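Local atomic coordinates of uncharacterized NTF2-like protein (Cytophaga hutchinsonii ATCC 33406, PDB entry 3F40), a protein that is of unknown function but has the NTF2-like fold of the SnoaL-like family, whose members often bind small ligands in a cone-shaped cavity. Residues A[92-96]-A[97-101]. Residues are numbered along the deposited sequence; the frame is centred on the assembly and turned at random.
Sequences YHLEK and GEITS
H93 faces both T100 and S101 in a classic beta bulge, two residues before the start of the type I' turn E95-E98 that closes the hairpin of strands 84-95 and 98-105 in this NTF2-like fold. H93 O accepts from T100 N at 2.8 Å and, weakly, from S101 N, while H93 N donates to S101 O almost straight (167° at the hydrogen). From CB outward, the H93 side chain first meets S101 OG, 3.2 Å from CB. With CG anti to the backbone N (chi1 -172°), the ring then runs along its own strand as far as E95; T100 OG1 lies at the ring edge, in its plane, 3.3 Å from CD2, and NE2 donates in the ring plane to E95 OE2 at 2.8 Å. ND1 bonds to D72 on the neighbouring strand, and the imidazole is thus gripped at both nitrogens. An alanine here would probably leave the carboxylates of E95 and D72 without their shared partner. The opposite face carries L94 and I99, side by side and turned to helix 8-20. At the turn, E95 and E98 exchange backbone bonds; E98 OE1 is bonded to N32 ND2, and a water donates to both E95 O and E98 OE1, 2.8 Å from each.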
ATOM      1  N   TYR A  92       0.766   6.421   6.160  1.00  7.66           N
ATOM      2  CA  TYR A  92       0.907   7.593   7.005  1.00  8.41           C
ATOM      3  C   TYR A  92       1.245   7.157   8.426  1.00  9.32           C
ATOM      4  O   TYR A  92       0.534   6.310   9.000  1.00 10.91           O
ATOM      5  CB  TYR A  92      -0.410   8.404   7.016  1.00  8.84           C
ATOM      6  CG  TYR A  92      -0.843   8.913   5.682  1.00  8.98           C
ATOM      7  CD1 TYR A  92      -1.461   8.086   4.763  1.00  9.48           C
ATOM      8  CD2 TYR A  92      -0.661  10.221   5.335  1.00  9.40           C
ATOM      9  CE1 TYR A  92      -1.800   8.546   3.501  1.00 10.26           C
ATOM     10  CE2 TYR A  92      -0.994  10.688   4.061  1.00 10.40           C
ATOM     11  CZ  TYR A  92      -1.548   9.836   3.143  1.00 10.70           C
ATOM     12  OH  TYR A  92      -1.861  10.269   1.878  1.00 12.62           O
ATOM     13  N   HIS A  93       2.287   7.766   8.992  1.00  8.63           N
ATOM     14  CA  HIS A  93       2.644   7.511  10.388  1.00  9.22           C
ATOM     15  C   HIS A  93       2.279   8.749  11.208  1.00  9.58           C
ATOM     16  O   HIS A  93       2.543   9.871  10.766  1.00 10.11           O
ATOM     17  CB  HIS A  93       4.141   7.227  10.527  1.00 10.61           C
ATOM     18  CG  HIS A  93       4.535   6.765  11.887  1.00 12.06           C
ATOM     19  ND1 HIS A  93       4.307   5.479  12.319  1.00 13.70           N
ATOM     20  CD2 HIS A  93       5.155   7.414  12.905  1.00 13.58           C
ATOM     21  CE1 HIS A  93       4.766   5.357  13.556  1.00 15.67           C
ATOM     22  NE2 HIS A  93       5.250   6.525  13.942  1.00 15.10           N
ATOM     23  N   LEU A  94       1.700   8.513  12.367  1.00 10.55           N
ATOM     24  CA  LEU A  94       1.260   9.602  13.262  1.00 11.57           C
ATOM     25  C   LEU A  94       1.859   9.438  14.622  1.00 12.45           C
ATOM     26  O   LEU A  94       1.959   8.325  15.180  1.00 13.77           O
ATOM     27  CB  LEU A  94      -0.260   9.603  13.372  1.00 13.74           C
ATOM     28  CG  LEU A  94      -0.939   9.848  11.993  1.00 16.16           C
ATOM     29  CD1 LEU A  94      -1.370   8.535  11.368  1.00 17.01           C
ATOM     30  CD2 LEU A  94      -2.125  10.823  12.071  1.00 18.35           C
ATOM     31  N   GLU A  95       2.244  10.577  15.161  1.00 12.27           N
ATOM     32  CA  GLU A  95       2.753  10.645  16.516  1.00 13.69           C
ATOM     33  C   GLU A  95       2.363  11.977  17.059  1.00 12.87           C
ATOM     34  O   GLU A  95       2.426  12.989  16.388  1.00 12.79           O
ATOM     35  CB  GLU A  95       4.263  10.530  16.581  1.00 14.79           C
ATOM     36  CG  GLU A  95       4.724   9.177  16.128  1.00 19.20           C
ATOM     37  CD  GLU A  95       6.164   8.860  16.395  1.00 24.41           C
ATOM     38  OE1 GLU A  95       6.902   9.705  16.946  1.00 29.35           O
ATOM     39  OE2 GLU A  95       6.554   7.718  16.079  1.00 29.19           O
ATOM     40  N   LYS A  96       2.021  12.000  18.328  1.00 13.06           N
ATOM     41  CA  LYS A  96       1.756  13.264  19.036  1.00 12.84           C
ATOM     42  C   LYS A  96       0.739  14.152  18.332  1.00 13.02           C
ATOM     43  O   LYS A  96       0.820  15.369  18.353  1.00 13.52           O
ATOM     44  CB  LYS A  96       3.061  14.022  19.277  1.00 13.86           C
ATOM     45  CG  LYS A  96       4.048  13.260  20.089  1.00 15.83           C
ATOM     46  CD  LYS A  96       5.320  14.061  20.316  1.00 20.62           C
ATOM     47  CE  LYS A  96       6.292  13.338  21.207  1.00 23.97           C
ATOM     48  NZ  LYS A  96       6.769  12.059  20.610  1.00 25.66           N
ATOM     49  N   GLY A  97      -0.269  13.510  17.752  1.00 12.16           N
ATOM     50  CA  GLY A  97      -1.357  14.225  17.139  1.00 12.75           C
ATOM     51  C   GLY A  97      -1.052  14.862  15.825  1.00 11.69           C
ATOM     52  O   GLY A  97      -1.814  15.722  15.366  1.00 13.00           O
ATOM     53  N   GLU A  98       0.043  14.428  15.202  1.00 11.94           N
ATOM     54  CA  GLU A  98       0.460  14.953  13.879  1.00 11.77           C
ATOM     55  C   GLU A  98       0.894  13.832  12.958  1.00 11.70           C
ATOM     56  O   GLU A  98       1.329  12.788  13.410  1.00 12.18           O
ATOM     57  CB  GLU A  98       1.621  15.929  14.014  1.00 12.23           C
ATOM     58  CG  GLU A  98       1.467  17.037  15.043  1.00 13.69           C
ATOM     59  CD  GLU A  98       2.720  17.864  15.147  1.00 15.88           C
ATOM     60  OE1 GLU A  98       3.823  17.298  15.268  1.00 16.26           O
ATOM     61  OE2 GLU A  98       2.588  19.101  15.140  1.00 20.63           O
ATOM     62  N   ILE A  99       0.810  14.074  11.659  1.00 10.92           N
ATOM     63  CA  ILE A  99       1.388  13.141  10.687  1.00  9.59           C
ATOM     64  C   ILE A  99       2.878  13.414  10.601  1.00  9.62           C
ATOM     65  O   ILE A  99       3.275  14.534  10.292  1.00 10.02           O
ATOM     66  CB  ILE A  99       0.706  13.306   9.307  1.00  9.61           C
ATOM     67  CG1 ILE A  99      -0.797  13.054   9.385  1.00 11.40           C
ATOM     68  CG2 ILE A  99       1.356  12.372   8.273  1.00 10.98           C
ATOM     69  CD1 ILE A  99      -1.567  13.518   8.124  1.00 12.11           C
ATOM     70  N   THR A 100       3.709  12.388  10.852  1.00  9.45           N
ATOM     71  CA  THR A 100       5.155  12.568  10.844  1.00 10.66           C
ATOM     72  C   THR A 100       5.819  12.050   9.563  1.00  9.66           C
ATOM     73  O   THR A 100       6.925  12.446   9.248  1.00 10.07           O
ATOM     74  CB  THR A 100       5.820  11.915  12.065  1.00 11.30           C
ATOM     75  OG1 THR A 100       5.572  10.530  12.023  1.00 12.45           O
ATOM     76  CG2 THR A 100       5.293  12.524  13.397  1.00 13.09           C
ATOM     77  N   SER A 101       5.133  11.184   8.828  1.00  8.80           N
ATOM     78  CA  SER A 101       5.659  10.689   7.566  1.00  9.03           C
ATOM     79  C   SER A 101       4.581  10.153   6.673  1.00  8.46           C
ATOM     80  O   SER A 101       3.571   9.665   7.126  1.00  8.12           O
ATOM     81  CB  SER A 101       6.692   9.582   7.797  1.00  9.00           C
ATOM     82  OG  SER A 101       6.155   8.432   8.385  1.00 10.48           O
TER
HETATM   83  O   HOH W   1       4.559  14.694  15.837  1.00 16.77           O